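Local coordinates for protein KLLA0E08119p (Kluyveromyces lactis, PDB 3VA7) that probably catalyses the ATP- and biotin-dependent carboxylation of urea to urea-1-carboxylate, with this chain holding the biotin carboxylase, carboxyltransferase and biotin-carrying domains, at residues L784-A789 against I892-S897; T839-Q842 against I848-E851. All blocks are in the same frame, centred on the assembly; numbering follows the deposited sequence.

Contact 1 of 2, residues L784-A789 against I892-S897; sequences LSYGVA and IEFDGS
The Tyr786 and Phe894 rings approach from opposite directions, the hydroxyl end of Tyr786 coming up beside the CE1-CZ edge of Phe894. The phenol oxygen lies near the plane of the Phe894 ring, with Tyr786 OH 3.6 Å from Phe894 CE1. At the opposite edge, by CD2, the carbonyl oxygen of Ile892 lies in the ring plane. Against the tyrosine ring, Phe894 CE1 arrives obliquely, 3.8 Å from Tyr786 CE1, while a water lies at the edge of the phenol in its plane. Tyr786 holds CG anti to its backbone N (chi1 169°), which sends the ring off the first turn of helix 786-802; Phe894 turns CG between its N and carbonyl carbon (chi1 57°), bringing CE1 and CZ round to meet it. Gly896 passes close by, its CA 3.6 Å from Tyr786 OH, and a side chain here would probably crowd the phenol oxygen. The water bridges the segments, 2.6 Å from Tyr786 OH and donating to Gly896 O, also at 2.6 Å. Each side is fixed locally. Ser785 N-caps the helix, its OG accepting from Val788 N at 3.0 Å, and Asp895 OD1 takes both Ser897 N and OG from one face of the carboxylate, the backbone bond making an Asx turn. Leu904 of helix 901-912 packs on Phe894, and Gln901 on Tyr786. A bound sodium ion lies nearby, its site formed by Glu764, Arg790 and Asp845, with Ala789 touching Asp845. The turn after strand 889-894 belongs to the carboxyltransferase region. With no direct hydrogen bond between the segments, its polar link to the helix start depends on the water, while the aromatic carbons supply apolar contact.

Contact 2 of 2, residues T839-Q842 against I848-E851; sequences TYRQ and ILVE
Arg841 and Glu851 reach across adjacent strands on the face they share with Thr839 and Leu849, forming a salt bridge with Arg841 NH1 2.8 Å from Glu851 OE1. The carboxylate is met on its syn side, somewhat out of its plane, whereas OE1 lies nearly in the guanidinium plane; the two planes stand 57° apart. A bend at chi3 (93°) turns the guanidinium toward the acid, and Arg841 CD passes 3.3 Å from Glu851 OE1, so the aliphatic chain lies against the carboxylate as well. Glu851 runs extended beyond CG. Asp676 pairs with Arg841 NH2 and the Pro671 carbonyl takes NE, so three of its nitrogens are engaged and the guanidinium is held from turning. With an alanine in place of this arginine, Glu851 and Asp676 would probably lose a shared cationic partner and the Pro671 carbonyl its donor. On the other face Tyr840 and Val850 lie side by side and point the same way. With CG beside its backbone N (chi1 -65°), Tyr840 brings CE2 to 3.8 Å from Val850 CG2, while Ile848 CG2 stands more loosely at the ring edge. The backbones are antiparallel: Thr839 with Glu851 and Arg841 with Leu849 are hydrogen-bonded pairs, Glu851 N reaching Thr839 O at 2.7 Å and Arg841 N reaching Leu849 O at 2.8 Å. This beta hairpin of the carboxyltransferase domain lies mid-sheet between strands 824-828 and 889-894, and helix 901-912 packs on its Tyr840 and Ile848 face through Leu904, Leu905 and Ile909.

Following the chain, 784-789 leads into helix 786-802; after an intervening loop and strand 824-828 come 839-842 and 848-851, which close the short hairpin of contact 2. The chain then runs through helix 859-875 and strand 880-885 before 892-897 returns to close contact 1, so contact 2 is nested within that far longer loop. The two share one antiparallel sheet: strand 889-894 lies beside strand 847-852, with a probable hydrogen bond between Ile892 O and Ile848 N and packing of Phe894 on Ile848. Contact 1 thus ties helix 786-802 to the end of a sheet strand, while contact 2 joins two strands inside that sheet.

Contact 1 of 2, residues L784-A789 against I892-S897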
ATOM      1  N   LEU A 784      11.181  -0.185 -36.331  1.00 34.98           N
ATOM      2  CA  LEU A 784      12.455  -0.686 -35.917  1.00 34.36           C
ATOM      3  C   LEU A 784      12.281  -2.223 -35.936  1.00 35.28           C
ATOM      4  O   LEU A 784      11.182  -2.752 -35.559  1.00 33.46           O
ATOM      5  CB  LEU A 784      12.734  -0.180 -34.517  1.00 33.99           C
ATOM      6  CG  LEU A 784      13.819   0.833 -34.166  1.00 32.82           C
ATOM      7  CD1 LEU A 784      13.753   2.073 -35.002  1.00 32.03           C
ATOM      8  CD2 LEU A 784      13.824   1.129 -32.645  1.00 29.09           C
ATOM      9  N   SER A 785      13.327  -2.898 -36.451  1.00 34.94           N
ATOM     10  CA  SER A 785      13.427  -4.346 -36.503  1.00 34.53           C
ATOM     11  C   SER A 785      13.732  -4.878 -35.112  1.00 34.79           C
ATOM     12  O   SER A 785      14.351  -4.190 -34.264  1.00 34.13           O
ATOM     13  CB  SER A 785      14.574  -4.766 -37.421  1.00 34.88           C
ATOM     14  OG  SER A 785      15.849  -4.493 -36.814  1.00 34.23           O
ATOM     15  N   TYR A 786      13.349  -6.133 -34.890  1.00 34.77           N
ATOM     16  CA  TYR A 786      13.712  -6.789 -33.649  1.00 34.45           C
ATOM     17  C   TYR A 786      15.207  -6.571 -33.311  1.00 35.22           C
ATOM     18  O   TYR A 786      15.550  -6.232 -32.171  1.00 35.68           O
ATOM     19  CB  TYR A 786      13.331  -8.270 -33.723  1.00 33.89           C
ATOM     20  CG  TYR A 786      13.918  -9.044 -32.573  1.00 34.03           C
ATOM     21  CD1 TYR A 786      13.357  -8.956 -31.256  1.00 27.11           C
ATOM     22  CD2 TYR A 786      15.084  -9.838 -32.767  1.00 28.94           C
ATOM     23  CE1 TYR A 786      13.919  -9.668 -30.179  1.00 24.41           C
ATOM     24  CE2 TYR A 786      15.643 -10.528 -31.688  1.00 30.25           C
ATOM     25  CZ  TYR A 786      15.058 -10.441 -30.408  1.00 29.82           C
ATOM     26  OH  TYR A 786      15.670 -11.135 -29.387  1.00 32.44           O
ATOM     27  N   GLY A 787      16.100  -6.748 -34.301  1.00 36.14           N
ATOM     28  CA  GLY A 787      17.548  -6.731 -34.049  1.00 35.27           C
ATOM     29  C   GLY A 787      18.042  -5.342 -33.652  1.00 35.89           C
ATOM     30  O   GLY A 787      18.826  -5.145 -32.693  1.00 36.02           O
ATOM     31  N   VAL A 788      17.590  -4.347 -34.395  1.00 35.27           N
ATOM     32  CA  VAL A 788      17.971  -2.978 -34.046  1.00 34.71           C
ATOM     33  C   VAL A 788      17.538  -2.668 -32.603  1.00 33.86           C
ATOM     34  O   VAL A 788      18.275  -2.068 -31.848  1.00 34.40           O
ATOM     35  CB  VAL A 788      17.412  -1.965 -35.067  1.00 34.25           C
ATOM     36  CG1 VAL A 788      17.550  -0.558 -34.558  1.00 33.33           C
ATOM     37  CG2 VAL A 788      18.161  -2.130 -36.355  1.00 34.29           C
ATOM     38  N   ALA A 789      16.362  -3.134 -32.240  1.00 33.03           N
ATOM     39  CA  ALA A 789      15.812  -2.908 -30.942  1.00 33.32           C
ATOM     40  C   ALA A 789      16.689  -3.533 -29.849  1.00 33.89           C
ATOM     41  O   ALA A 789      16.882  -2.941 -28.794  1.00 34.19           O
ATOM     42  CB  ALA A 789      14.415  -3.464 -30.918  1.00 33.24           C
ATOM     43  N   ILE A 892       4.047 -14.292 -24.312  1.00 24.69           N
ATOM     44  CA  ILE A 892       5.259 -14.927 -23.918  1.00 24.75           C
ATOM     45  C   ILE A 892       6.390 -13.931 -23.913  1.00 25.11           C
ATOM     46  O   ILE A 892       6.732 -13.368 -24.978  1.00 24.64           O
ATOM     47  CB  ILE A 892       5.557 -16.025 -24.917  1.00 25.22           C
ATOM     48  CG1 ILE A 892       4.637 -17.187 -24.618  1.00 24.29           C
ATOM     49  CG2 ILE A 892       6.999 -16.517 -24.768  1.00 24.50           C
ATOM     50  CD1 ILE A 892       4.111 -17.767 -25.750  1.00 22.77           C
ATOM     51  N   GLU A 893       6.956 -13.696 -22.728  1.00 25.61           N
ATOM     52  CA  GLU A 893       8.038 -12.736 -22.607  1.00 27.22           C
ATOM     53  C   GLU A 893       9.328 -13.481 -22.636  1.00 28.98           C
ATOM     54  O   GLU A 893       9.474 -14.528 -21.939  1.00 30.16           O
ATOM     55  CB  GLU A 893       7.968 -11.877 -21.334  1.00 27.42           C
ATOM     56  CG  GLU A 893       8.980 -10.709 -21.324  1.00 25.67           C
ATOM     57  CD  GLU A 893       9.066  -9.934 -19.985  1.00 27.61           C
ATOM     58  OE1 GLU A 893       8.216 -10.119 -19.105  1.00 27.17           O
ATOM     59  OE2 GLU A 893      10.018  -9.137 -19.788  1.00 28.03           O
ATOM     60  N   PHE A 894      10.277 -12.967 -23.425  1.00 29.27           N
ATOM     61  CA  PHE A 894      11.591 -13.597 -23.446  1.00 29.61           C
ATOM     62  C   PHE A 894      12.760 -12.671 -23.173  1.00 30.48           C
ATOM     63  O   PHE A 894      12.674 -11.427 -23.229  1.00 30.60           O
ATOM     64  CB  PHE A 894      11.822 -14.391 -24.738  1.00 29.01           C
ATOM     65  CG  PHE A 894      11.681 -13.563 -26.033  1.00 27.19           C
ATOM     66  CD1 PHE A 894      12.819 -13.236 -26.800  1.00 24.02           C
ATOM     67  CD2 PHE A 894      10.407 -13.145 -26.495  1.00 23.80           C
ATOM     68  CE1 PHE A 894      12.697 -12.501 -27.996  1.00 25.55           C
ATOM     69  CE2 PHE A 894      10.253 -12.391 -27.685  1.00 20.79           C
ATOM     70  CZ  PHE A 894      11.403 -12.062 -28.435  1.00 25.30           C
ATOM     71  N   ASP A 895      13.868 -13.331 -22.878  1.00 31.02           N
ATOM     72  CA  ASP A 895      15.165 -12.712 -22.718  1.00 31.37           C
ATOM     73  C   ASP A 895      15.980 -12.975 -23.990  1.00 31.00           C
ATOM     74  O   ASP A 895      16.498 -14.060 -24.183  1.00 31.03           O
ATOM     75  CB  ASP A 895      15.844 -13.364 -21.526  1.00 31.19           C
ATOM     76  CG  ASP A 895      17.094 -12.659 -21.127  1.00 34.20           C
ATOM     77  OD1 ASP A 895      17.649 -11.894 -21.975  1.00 36.00           O
ATOM     78  OD2 ASP A 895      17.513 -12.880 -19.963  1.00 34.91           O
ATOM     79  N   GLY A 896      16.092 -11.963 -24.831  1.00 31.03           N
ATOM     80  CA  GLY A 896      16.809 -12.007 -26.112  1.00 30.82           C
ATOM     81  C   GLY A 896      18.295 -12.349 -26.029  1.00 30.70           C
ATOM     82  O   GLY A 896      18.898 -12.821 -27.002  1.00 29.61           O
ATOM     83  N   SER A 897      18.876 -12.123 -24.860  1.00 30.32           N
ATOM     84  CA  SER A 897      20.224 -12.553 -24.628  1.00 30.20           C
ATOM     85  C   SER A 897      20.298 -14.088 -24.388  1.00 31.11           C
ATOM     86  O   SER A 897      21.398 -14.675 -24.464  1.00 30.77           O
ATOM     87  CB  SER A 897      20.843 -11.744 -23.481  1.00 30.34           C
ATOM     88  OG  SER A 897      20.672 -12.374 -22.231  1.00 28.39           O
TER
HETATM   89  O   HOH W   1      18.060 -12.031 -29.386  1.00 24.74           O

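Contact 2 of 2, residues T839-Q842 against I848-E851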
ATOM      1  N   THR A 839      -2.066 -17.955 -34.387  1.00 29.89           N
ATOM      2  CA  THR A 839      -1.479 -16.757 -34.955  1.00 29.32           C
ATOM      3  C   THR A 839      -0.466 -16.198 -33.979  1.00 29.19           C
ATOM      4  O   THR A 839      -0.791 -15.935 -32.837  1.00 30.11           O
ATOM      5  CB  THR A 839      -2.548 -15.746 -35.270  1.00 29.29           C
ATOM      6  OG1 THR A 839      -3.585 -16.438 -35.972  1.00 30.20           O
ATOM      7  CG2 THR A 839      -2.005 -14.595 -36.144  1.00 26.74           C
ATOM      8  N   TYR A 840       0.761 -16.048 -34.463  1.00 28.52           N
ATOM      9  CA  TYR A 840       1.879 -15.583 -33.707  1.00 27.85           C
ATOM     10  C   TYR A 840       2.151 -14.138 -34.126  1.00 27.95           C
ATOM     11  O   TYR A 840       2.418 -13.869 -35.320  1.00 28.62           O
ATOM     12  CB  TYR A 840       3.084 -16.486 -33.983  1.00 27.71           C
ATOM     13  CG  TYR A 840       2.903 -17.931 -33.503  1.00 29.58           C
ATOM     14  CD1 TYR A 840       2.407 -18.948 -34.356  1.00 26.50           C
ATOM     15  CD2 TYR A 840       3.230 -18.281 -32.198  1.00 27.47           C
ATOM     16  CE1 TYR A 840       2.251 -20.266 -33.887  1.00 25.03           C
ATOM     17  CE2 TYR A 840       3.104 -19.595 -31.741  1.00 27.47           C
ATOM     18  CZ  TYR A 840       2.601 -20.584 -32.579  1.00 27.73           C
ATOM     19  OH  TYR A 840       2.476 -21.879 -32.042  1.00 27.69           O
ATOM     20  N   ARG A 841       2.037 -13.206 -33.166  1.00 26.67           N
ATOM     21  CA  ARG A 841       2.276 -11.791 -33.453  1.00 25.74           C
ATOM     22  C   ARG A 841       3.438 -11.228 -32.640  1.00 25.46           C
ATOM     23  O   ARG A 841       3.635 -11.544 -31.452  1.00 24.29           O
ATOM     24  CB  ARG A 841       1.031 -10.910 -33.279  1.00 24.71           C
ATOM     25  CG  ARG A 841      -0.235 -11.553 -33.702  1.00 25.64           C
ATOM     26  CD  ARG A 841      -1.490 -10.738 -33.407  1.00 23.59           C
ATOM     27  NE  ARG A 841      -1.767  -9.968 -34.585  1.00 26.18           N
ATOM     28  CZ  ARG A 841      -2.775 -10.222 -35.377  1.00 29.30           C
ATOM     29  NH1 ARG A 841      -3.600 -11.214 -35.082  1.00 27.93           N
ATOM     30  NH2 ARG A 841      -2.950  -9.476 -36.452  1.00 34.75           N
ATOM     31  N   GLN A 842       4.242 -10.448 -33.337  1.00 24.73           N
ATOM     32  CA  GLN A 842       5.326  -9.806 -32.719  1.00 26.16           C
ATOM     33  C   GLN A 842       4.732  -8.732 -31.813  1.00 25.96           C
ATOM     34  O   GLN A 842       3.934  -7.920 -32.270  1.00 26.48           O
ATOM     35  CB  GLN A 842       6.133  -9.140 -33.824  1.00 27.08           C
ATOM     36  CG  GLN A 842       7.196  -8.182 -33.326  1.00 29.17           C
ATOM     37  CD  GLN A 842       8.022  -7.644 -34.478  1.00 33.32           C
ATOM     38  OE1 GLN A 842       9.230  -7.906 -34.584  1.00 31.98           O
ATOM     39  NE2 GLN A 842       7.363  -6.908 -35.364  1.00 32.09           N
ATOM     40  N   ILE A 848       6.276 -12.346 -27.717  1.00 21.45           N
ATOM     41  CA  ILE A 848       5.521 -12.843 -28.842  1.00 21.51           C
ATOM     42  C   ILE A 848       4.130 -13.127 -28.290  1.00 22.24           C
ATOM     43  O   ILE A 848       3.987 -13.779 -27.265  1.00 21.43           O
ATOM     44  CB  ILE A 848       6.148 -14.179 -29.404  1.00 21.29           C
ATOM     45  CG1 ILE A 848       7.563 -13.939 -30.034  1.00 22.60           C
ATOM     46  CG2 ILE A 848       5.220 -14.868 -30.355  1.00 16.31           C
ATOM     47  CD1 ILE A 848       8.144 -15.200 -30.883  1.00 18.10           C
ATOM     48  N   LEU A 849       3.111 -12.607 -28.953  1.00 23.01           N
ATOM     49  CA  LEU A 849       1.759 -12.898 -28.584  1.00 24.22           C
ATOM     50  C   LEU A 849       1.229 -14.110 -29.373  1.00 24.74           C
ATOM     51  O   LEU A 849       1.239 -14.077 -30.608  1.00 25.44           O
ATOM     52  CB  LEU A 849       0.927 -11.644 -28.861  1.00 24.28           C
ATOM     53  CG  LEU A 849      -0.577 -11.690 -28.509  1.00 26.40           C
ATOM     54  CD1 LEU A 849      -0.805 -11.740 -27.011  1.00 21.78           C
ATOM     55  CD2 LEU A 849      -1.345 -10.502 -29.137  1.00 25.87           C
ATOM     56  N   VAL A 850       0.746 -15.147 -28.687  1.00 24.83           N
ATOM     57  CA  VAL A 850       0.164 -16.344 -29.360  1.00 25.55           C
ATOM     58  C   VAL A 850      -1.358 -16.241 -29.297  1.00 27.29           C
ATOM     59  O   VAL A 850      -1.946 -16.201 -28.199  1.00 27.84           O
ATOM     60  CB  VAL A 850       0.584 -17.688 -28.631  1.00 25.43           C
ATOM     61  CG1 VAL A 850       0.034 -18.892 -29.299  1.00 23.41           C
ATOM     62  CG2 VAL A 850       2.057 -17.838 -28.558  1.00 24.81           C
ATOM     63  N   GLU A 851      -2.016 -16.202 -30.439  1.00 28.58           N
ATOM     64  CA  GLU A 851      -3.481 -16.082 -30.460  1.00 30.47           C
ATOM     65  C   GLU A 851      -4.225 -17.304 -31.016  1.00 31.67           C
ATOM     66  O   GLU A 851      -4.042 -17.694 -32.157  1.00 31.78           O
ATOM     67  CB  GLU A 851      -3.884 -14.858 -31.281  1.00 29.92           C
ATOM     68  CG  GLU A 851      -3.489 -13.561 -30.659  1.00 31.24           C
ATOM     69  CD  GLU A 851      -3.896 -12.434 -31.555  1.00 34.52           C
ATOM     70  OE1 GLU A 851      -4.102 -12.689 -32.764  1.00 36.63           O
ATOM     71  OE2 GLU A 851      -4.010 -11.303 -31.060  1.00 35.12           O
TER
HETATM   72  O   HOH W   2      -5.275 -17.256 -34.452  1.00 35.33           O